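Local coordinates for 3-phytase (Klebsiella pneumoniae, PDB 2WNH), which probably hydrolyses the 3-phosphate of phytate (myo-inositol hexakisphosphate), as a member of the histidine acid phosphatase family, at residues 293-296 with 297-300; 255-258 with 259-263; 266-269 with 270-274. The protein carries 3 engineered substitutions. One frame throughout, in Å; residues are numbered along the deposited sequence.

Interaction 1. Residues 293-296 with 297-300; sequences NIAM and VRTL
The guanidinium group of Arg298 lies back over Ala295, one helical turn earlier, with CA of Ala295 above one of its faces and Arg298 NH2 3.8 Å from Ala295 CB. Two torsions bring it there. CG is placed between the backbone N and the carbonyl carbon (chi1 59°), and a bend at the next bond (chi2 95°) turns the chain along the helix surface instead of straight outward. This lays Arg298 CG against two carbonyl oxygens, 3.2 Å from Ile294 O and close to Ala295 O as well. The small Ala295 makes a low surface on which the flat group can rest, while Thr299 OG1 lies at its edge, in plane. Asp254, just before helix 256-274, fixes this corner from outside: it forms a salt bridge with Arg298 NH2 and a hydrogen bond with Thr299 OG1. Arg298 NH1 also bonds to Gly313 O, so the charged group is gripped at several points although it is buried.

Elsewhere side chains meet carbonyl oxygens. Val297 CG2 rests 3.2 Å from Asn293 O, and Leu300 CG is 3.4 Å from Met296 O. Beneath them runs the ladder of backbone bonds: Arg298 N donates to Ile294 O at 2.9 Å, nearly straight at 170°, and Val297, Thr299 and Leu300 repeat the pattern. The amide of Asn293 is held by His290 N and Phe131 O.

Ile294 and Val297 reach Leu22 on strand 14-24, and Met296 and Leu300 face helix 256-274. This is the buried helix that begins within the His-Asp dipeptide, directly after His290, an arrangement characteristic of the alpha/beta core of histidine acid phosphatases.

Interaction 2. Residues 255-258 with 259-263; sequences VLYT and AQKRG
Side-chain packing joins Tyr257 to Lys261 and Leu256 to Gln260, each one turn apart. Lys261 CG makes a CH-pi contact over the face of the Tyr257 ring, 4.0 Å from its centroid and nearest to CZ at 3.6 Å. Tyr257 CG is anti to the backbone N (chi1 170°), which swings the ring forward along the helix to meet the lysine. Bends on both sides of CG carry the rest of the lysine chain off the ring to Ser396 OG and Ala138 O, while Tyr257 OH accepts from Asp142 N and the ring makes a cation-pi contact with Arg145. In the other pair, Leu256 CG lies beside the glutamine amide, 3.8 Å from Gln260 CD; NE2 of the amide donates to Arg391 O.

Hydrogen bonds across the contact all belong to the backbone. Ala259 N donates to Val255 O at 2.9 Å and Gln260 N to Leu256 O at 2.8 Å; Lys261 and Arg262 continue the series to Tyr257 and Thr258. The side chain of Thr258 is bonded to Gln146 NE2. With Val255 at the N-cap position, these are the N-terminal turns of an alpha-helix, here opening helix 256-274 against helix 143-154.

Interaction 3. Residues 266-269 with 270-274; sequences LLNA and MLDGV
The later turns of helix 256-274 carry three pairs of side chains spaced four residues apart, Leu266 with Met270, Leu267 with Leu271 and Asn268 with Asp272. In the first, Leu266 CG lies 4.1 Å from Met270 SD, an apolar contact. The thioether chain starts beside its own backbone N (chi1 -72°), so that CG passes close over Leu266 O, at 3.3 Å, before the bend at the sulfur leads the methyl away from the leucine. Met270 then meets Val20 and Leu22 of strand 14-24.

The second pair is tighter. Leu267 CD1 reaches Leu271 CG at 3.8 Å, the two branched ends crossing at a slant. Leu267 continues onto Val297 and Leu300 of helix 291-301, and Leu271 onto Ile385 of helix 381-388.

On the polar side the amide of Asn268 and the carboxylate of Asp272 are turned 66° from one another and do not bond directly, with ND2 3.8 Å from OD2. A water links them, donating to Asn268 OD1 at 2.9 Å and to Asp272 OD2 at 2.8 Å. Each group has a charged partner besides: Arg394 NH1 for Asn268 OD1, and Lys275 NZ, in a salt bridge, for Asp272 OD1, which would favour the ionised carboxylate.

Backbone bonds from Met270, Leu271 and Asp272 to the residues four earlier are regular, whereas that from Gly273 N to Ala269 O, though only 2.8 Å long, is bent to 135°. Gly273 O in turn accepts from Lys18 NZ on the neighbouring strand. The arrangement is that of an amphipathic helix laid against the central sheet of the histidine phosphatase fold, with its apolar side inward and a water-bridged polar pair on another side.

How the interactions relate
Interactions 2 and 3 occupy two portions of helix 256-274, with centres 16 Å apart and no contact between them beyond chain continuity. Interaction 1, on helix 291-301, packs against both. Its centre is 8 Å from that of interaction 2, where Met296 SD meets Arg262 CB at 3.4 Å and Leu300 CD2 meets Gln260 CG at 3.5 Å. Toward interaction 3, whose centre is 12 Å away, Val297 CG2 and Asn293 CB each lie 3.7 Å from Leu266 CD2. Asn293 OD1 bonds to His290 N, in the His-Asp dipeptide, and Ile294 touches Arg24, in the Arg-His-Gly motif; by analogy with the family these probably belong to the catalytic site.

Interaction 1. Residues 293-296 with 297-300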
loop_
_atom_site.group_PDB
_atom_site.type_symbol
_atom_site.label_atom_id
_atom_site.label_comp_id
_atom_site.label_asym_id
_atom_site.label_seq_id
_atom_site.Cartn_x
_atom_site.Cartn_y
_atom_site.Cartn_z
ATOM N N ASN B 293 -25.350 -27.355 11.424
ATOM C CA ASN B 293 -24.741 -27.114 12.724
ATOM C C ASN B 293 -25.212 -25.798 13.343
ATOM O O ASN B 293 -25.559 -25.746 14.532
ATOM C CB ASN B 293 -23.212 -27.128 12.596
ATOM C CG ASN B 293 -22.690 -28.398 11.962
ATOM O OD1 ASN B 293 -22.303 -28.404 10.797
ATOM N ND2 ASN B 293 -22.720 -29.493 12.711
ATOM N N ILE B 294 -25.217 -24.731 12.547
ATOM C CA ILE B 294 -25.715 -23.439 13.010
ATOM C C ILE B 294 -27.171 -23.502 13.457
ATOM O O ILE B 294 -27.514 -22.984 14.511
ATOM C CB ILE B 294 -25.510 -22.317 11.976
ATOM C CG1 ILE B 294 -24.003 -22.116 11.774
ATOM C CG2 ILE B 294 -26.180 -21.025 12.464
ATOM C CD1 ILE B 294 -23.610 -21.198 10.593
ATOM N N ALA B 295 -28.017 -24.155 12.655
ATOM C CA ALA B 295 -29.430 -24.322 13.023
ATOM C C ALA B 295 -29.597 -25.062 14.351
ATOM O O ALA B 295 -30.396 -24.643 15.205
ATOM C CB ALA B 295 -30.195 -25.028 11.906
ATOM N N MET B 296 -28.861 -26.145 14.536
ATOM C CA MET B 296 -28.997 -26.886 15.800
ATOM C C MET B 296 -28.549 -26.055 16.993
ATOM O O MET B 296 -29.226 -25.997 18.025
ATOM C CB MET B 296 -28.272 -28.211 15.716
ATOM C CG MET B 296 -28.983 -29.182 14.788
ATOM S SD MET B 296 -28.136 -30.758 14.636
ATOM C CE MET B 296 -26.515 -30.309 14.057
ATOM N N VAL B 297 -27.404 -25.388 16.847
ATOM C CA VAL B 297 -26.916 -24.507 17.899
ATOM C C VAL B 297 -27.900 -23.383 18.263
ATOM O O VAL B 297 -28.181 -23.167 19.454
ATOM C CB VAL B 297 -25.521 -23.958 17.556
ATOM C CG1 VAL B 297 -25.097 -22.928 18.606
ATOM C CG2 VAL B 297 -24.529 -25.116 17.500
ATOM N N ARG B 298 -28.432 -22.657 17.275
ATOM C CA ARG B 298 -29.360 -21.574 17.581
ATOM C C ARG B 298 -30.647 -22.116 18.197
ATOM O O ARG B 298 -31.253 -21.458 19.023
ATOM C CB ARG B 298 -29.645 -20.654 16.373
ATOM C CG ARG B 298 -30.239 -21.329 15.141
ATOM C CD ARG B 298 -31.777 -21.253 15.064
ATOM N NE ARG B 298 -32.243 -21.983 13.878
ATOM C CZ ARG B 298 -32.243 -21.468 12.645
ATOM N NH1 ARG B 298 -31.805 -20.230 12.458
ATOM N NH2 ARG B 298 -32.666 -22.189 11.595
ATOM N N THR B 299 -31.068 -23.312 17.783
ATOM C CA THR B 299 -32.233 -23.934 18.444
ATOM C C THR B 299 -31.994 -24.169 19.936
ATOM O O THR B 299 -32.842 -23.820 20.771
ATOM C CB THR B 299 -32.716 -25.190 17.675
ATOM O OG1 THR B 299 -33.335 -24.739 16.471
ATOM C CG2 THR B 299 -33.739 -25.991 18.486
ATOM N N LEU B 300 -30.834 -24.732 20.273
ATOM C CA LEU B 300 -30.475 -24.957 21.680
ATOM C C LEU B 300 -30.354 -23.648 22.448
ATOM O O LEU B 300 -30.716 -23.558 23.632
ATOM C CB LEU B 300 -29.197 -25.808 21.792
ATOM C CG LEU B 300 -29.286 -27.241 21.242
ATOM C CD1 LEU B 300 -27.942 -27.888 21.375
ATOM C CD2 LEU B 300 -30.353 -28.022 21.982
#

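Interaction 2. Residues 255-258 with 259-263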
loop_
_atom_site.group_PDB
_atom_site.type_symbol
_atom_site.label_atom_id
_atom_site.label_comp_id
_atom_site.label_asym_id
_atom_site.label_seq_id
_atom_site.Cartn_x
_atom_site.Cartn_y
_atom_site.Cartn_z
ATOM N N VAL B 255 -35.832 -29.126 15.175
ATOM C CA VAL B 255 -36.589 -29.995 16.090
ATOM C C VAL B 255 -35.709 -30.191 17.335
ATOM O O VAL B 255 -34.583 -30.667 17.227
ATOM C CB VAL B 255 -36.909 -31.363 15.425
ATOM C CG1 VAL B 255 -37.516 -32.341 16.441
ATOM C CG2 VAL B 255 -37.876 -31.165 14.240
ATOM N N LEU B 256 -36.241 -29.836 18.504
ATOM C CA LEU B 256 -35.463 -29.830 19.748
ATOM C C LEU B 256 -34.714 -31.133 20.004
ATOM O O LEU B 256 -33.517 -31.122 20.278
ATOM C CB LEU B 256 -36.350 -29.489 20.944
ATOM C CG LEU B 256 -35.569 -29.286 22.245
ATOM C CD1 LEU B 256 -34.513 -28.171 22.094
ATOM C CD2 LEU B 256 -36.512 -28.959 23.378
ATOM N N TYR B 257 -35.411 -32.263 19.933
ATOM C CA TYR B 257 -34.741 -33.549 20.124
ATOM C C TYR B 257 -33.471 -33.678 19.275
ATOM O O TYR B 257 -32.377 -34.051 19.786
ATOM C CB TYR B 257 -35.691 -34.755 19.843
ATOM C CG TYR B 257 -34.923 -36.077 19.810
ATOM C CD1 TYR B 257 -34.503 -36.694 20.992
ATOM C CD2 TYR B 257 -34.586 -36.687 18.609
ATOM C CE1 TYR B 257 -33.764 -37.859 20.968
ATOM C CE2 TYR B 257 -33.840 -37.849 18.577
ATOM C CZ TYR B 257 -33.448 -38.446 19.775
ATOM O OH TYR B 257 -32.702 -39.599 19.797
ATOM N N THR B 258 -33.624 -33.404 17.977
ATOM C CA THR B 258 -32.537 -33.584 17.016
ATOM C C THR B 258 -31.400 -32.623 17.364
ATOM O O THR B 258 -30.228 -33.014 17.360
ATOM C CB THR B 258 -33.023 -33.328 15.588
ATOM O OG1 THR B 258 -34.036 -34.294 15.248
ATOM C CG2 THR B 258 -31.879 -33.414 14.571
ATOM N N ALA B 259 -31.766 -31.380 17.671
ATOM C CA ALA B 259 -30.761 -30.356 17.998
ATOM C C ALA B 259 -30.011 -30.728 19.281
ATOM O O ALA B 259 -28.803 -30.511 19.394
ATOM C CB ALA B 259 -31.418 -29.001 18.136
ATOM N N GLN B 260 -30.720 -31.298 20.248
ATOM C CA GLN B 260 -30.082 -31.725 21.496
ATOM C C GLN B 260 -29.083 -32.854 21.256
ATOM O O GLN B 260 -27.959 -32.817 21.752
ATOM C CB GLN B 260 -31.147 -32.132 22.522
ATOM C CG GLN B 260 -31.859 -30.953 23.143
ATOM C CD GLN B 260 -32.936 -31.376 24.116
ATOM O OE1 GLN B 260 -33.726 -32.281 23.828
ATOM N NE2 GLN B 260 -33.006 -30.697 25.253
ATOM N N LYS B 261 -29.481 -33.861 20.479
ATOM C CA LYS B 261 -28.584 -34.982 20.201
ATOM C C LYS B 261 -27.371 -34.590 19.365
ATOM O O LYS B 261 -26.249 -35.016 19.635
ATOM C CB LYS B 261 -29.320 -36.145 19.504
ATOM C CG LYS B 261 -30.270 -36.902 20.436
ATOM C CD LYS B 261 -29.564 -37.498 21.662
ATOM C CE LYS B 261 -28.363 -38.395 21.302
ATOM N NZ LYS B 261 -27.651 -38.907 22.518
ATOM N N ARG B 262 -27.609 -33.779 18.338
ATOM C CA ARG B 262 -26.581 -33.543 17.337
ATOM C C ARG B 262 -25.851 -32.191 17.443
ATOM O O ARG B 262 -24.825 -32.015 16.801
ATOM C CB ARG B 262 -27.158 -33.743 15.929
ATOM C CG ARG B 262 -27.509 -35.212 15.589
ATOM C CD ARG B 262 -27.716 -35.389 14.098
ATOM N NE ARG B 262 -26.466 -35.239 13.361
ATOM C CZ ARG B 262 -26.348 -34.671 12.161
ATOM N NH1 ARG B 262 -27.413 -34.171 11.542
ATOM N NH2 ARG B 262 -25.152 -34.583 11.591
ATOM N N GLY B 263 -26.383 -31.268 18.237
ATOM C CA GLY B 263 -25.789 -29.946 18.423
ATOM C C GLY B 263 -25.264 -29.612 19.813
ATOM O O GLY B 263 -24.580 -28.599 19.976
#

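Interaction 3. Residues 266-269 with 270-274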
loop_
_atom_site.group_PDB
_atom_site.type_symbol
_atom_site.label_atom_id
_atom_site.label_comp_id
_atom_site.label_asym_id
_atom_site.label_seq_id
_atom_site.Cartn_x
_atom_site.Cartn_y
_atom_site.Cartn_z
ATOM N N LEU B 266 -21.420 -29.109 20.220
ATOM C CA LEU B 266 -20.882 -27.897 19.599
ATOM C C LEU B 266 -21.241 -26.670 20.412
ATOM O O LEU B 266 -20.394 -25.804 20.663
ATOM C CB LEU B 266 -21.410 -27.768 18.155
ATOM C CG LEU B 266 -20.979 -26.542 17.331
ATOM C CD1 LEU B 266 -19.438 -26.343 17.316
ATOM C CD2 LEU B 266 -21.528 -26.670 15.895
ATOM N N LEU B 267 -22.489 -26.558 20.842
ATOM C CA LEU B 267 -22.808 -25.403 21.669
ATOM C C LEU B 267 -21.969 -25.451 22.944
ATOM O O LEU B 267 -21.431 -24.425 23.376
ATOM C CB LEU B 267 -24.301 -25.307 21.993
ATOM C CG LEU B 267 -24.681 -24.154 22.952
ATOM C CD1 LEU B 267 -24.292 -22.771 22.412
ATOM C CD2 LEU B 267 -26.178 -24.153 23.228
ATOM N N ASN B 268 -21.858 -26.631 23.547
ATOM C CA ASN B 268 -21.028 -26.756 24.744
ATOM C C ASN B 268 -19.578 -26.268 24.544
ATOM O O ASN B 268 -19.020 -25.553 25.420
ATOM C CB ASN B 268 -21.033 -28.192 25.252
ATOM C CG ASN B 268 -20.355 -28.317 26.590
ATOM O OD1 ASN B 268 -20.749 -27.666 27.570
ATOM N ND2 ASN B 268 -19.316 -29.129 26.638
ATOM N N ALA B 269 -18.983 -26.679 23.420
ATOM C CA ALA B 269 -17.617 -26.295 23.036
ATOM C C ALA B 269 -17.505 -24.783 22.855
ATOM O O ALA B 269 -16.497 -24.157 23.261
ATOM C CB ALA B 269 -17.179 -27.017 21.775
ATOM N N MET B 270 -18.536 -24.195 22.254
ATOM C CA MET B 270 -18.578 -22.746 22.006
ATOM C C MET B 270 -18.711 -21.936 23.286
ATOM O O MET B 270 -18.015 -20.932 23.456
ATOM C CB MET B 270 -19.710 -22.394 21.012
ATOM C CG MET B 270 -19.424 -22.818 19.574
ATOM S SD MET B 270 -20.891 -22.613 18.546
ATOM C CE MET B 270 -21.062 -20.831 18.474
ATOM N N LEU B 271 -19.614 -22.346 24.183
ATOM C CA LEU B 271 -19.773 -21.651 25.475
ATOM C C LEU B 271 -18.510 -21.764 26.364
ATOM O O LEU B 271 -18.080 -20.780 26.974
ATOM C CB LEU B 271 -20.993 -22.158 26.253
ATOM C CG LEU B 271 -22.352 -21.924 25.581
ATOM C CD1 LEU B 271 -23.394 -22.682 26.360
ATOM C CD2 LEU B 271 -22.654 -20.409 25.527
ATOM N N ASP B 272 -17.914 -22.955 26.408
ATOM C CA ASP B 272 -16.640 -23.155 27.096
ATOM C C ASP B 272 -15.552 -22.316 26.429
ATOM O O ASP B 272 -14.687 -21.760 27.109
ATOM C CB ASP B 272 -16.257 -24.632 27.072
ATOM C CG ASP B 272 -16.974 -25.432 28.151
ATOM O OD1 ASP B 272 -17.648 -24.818 29.019
ATOM O OD2 ASP B 272 -16.842 -26.675 28.146
ATOM N N GLY B 273 -15.615 -22.201 25.103
ATOM C CA GLY B 273 -14.596 -21.435 24.385
ATOM C C GLY B 273 -14.615 -19.932 24.655
ATOM O O GLY B 273 -13.604 -19.262 24.478
ATOM N N VAL B 274 -15.766 -19.379 25.043
ATOM C CA VAL B 274 -15.909 -17.931 25.273
ATOM C C VAL B 274 -15.652 -17.567 26.736
ATOM O O VAL B 274 -15.545 -16.399 27.097
ATOM C CB VAL B 274 -17.290 -17.383 24.764
ATOM C CG1 VAL B 274 -18.423 -17.697 25.778
ATOM C CG2 VAL B 274 -17.193 -15.881 24.463
HETATM O O HOH W 1 -18.906 -27.436 29.833
#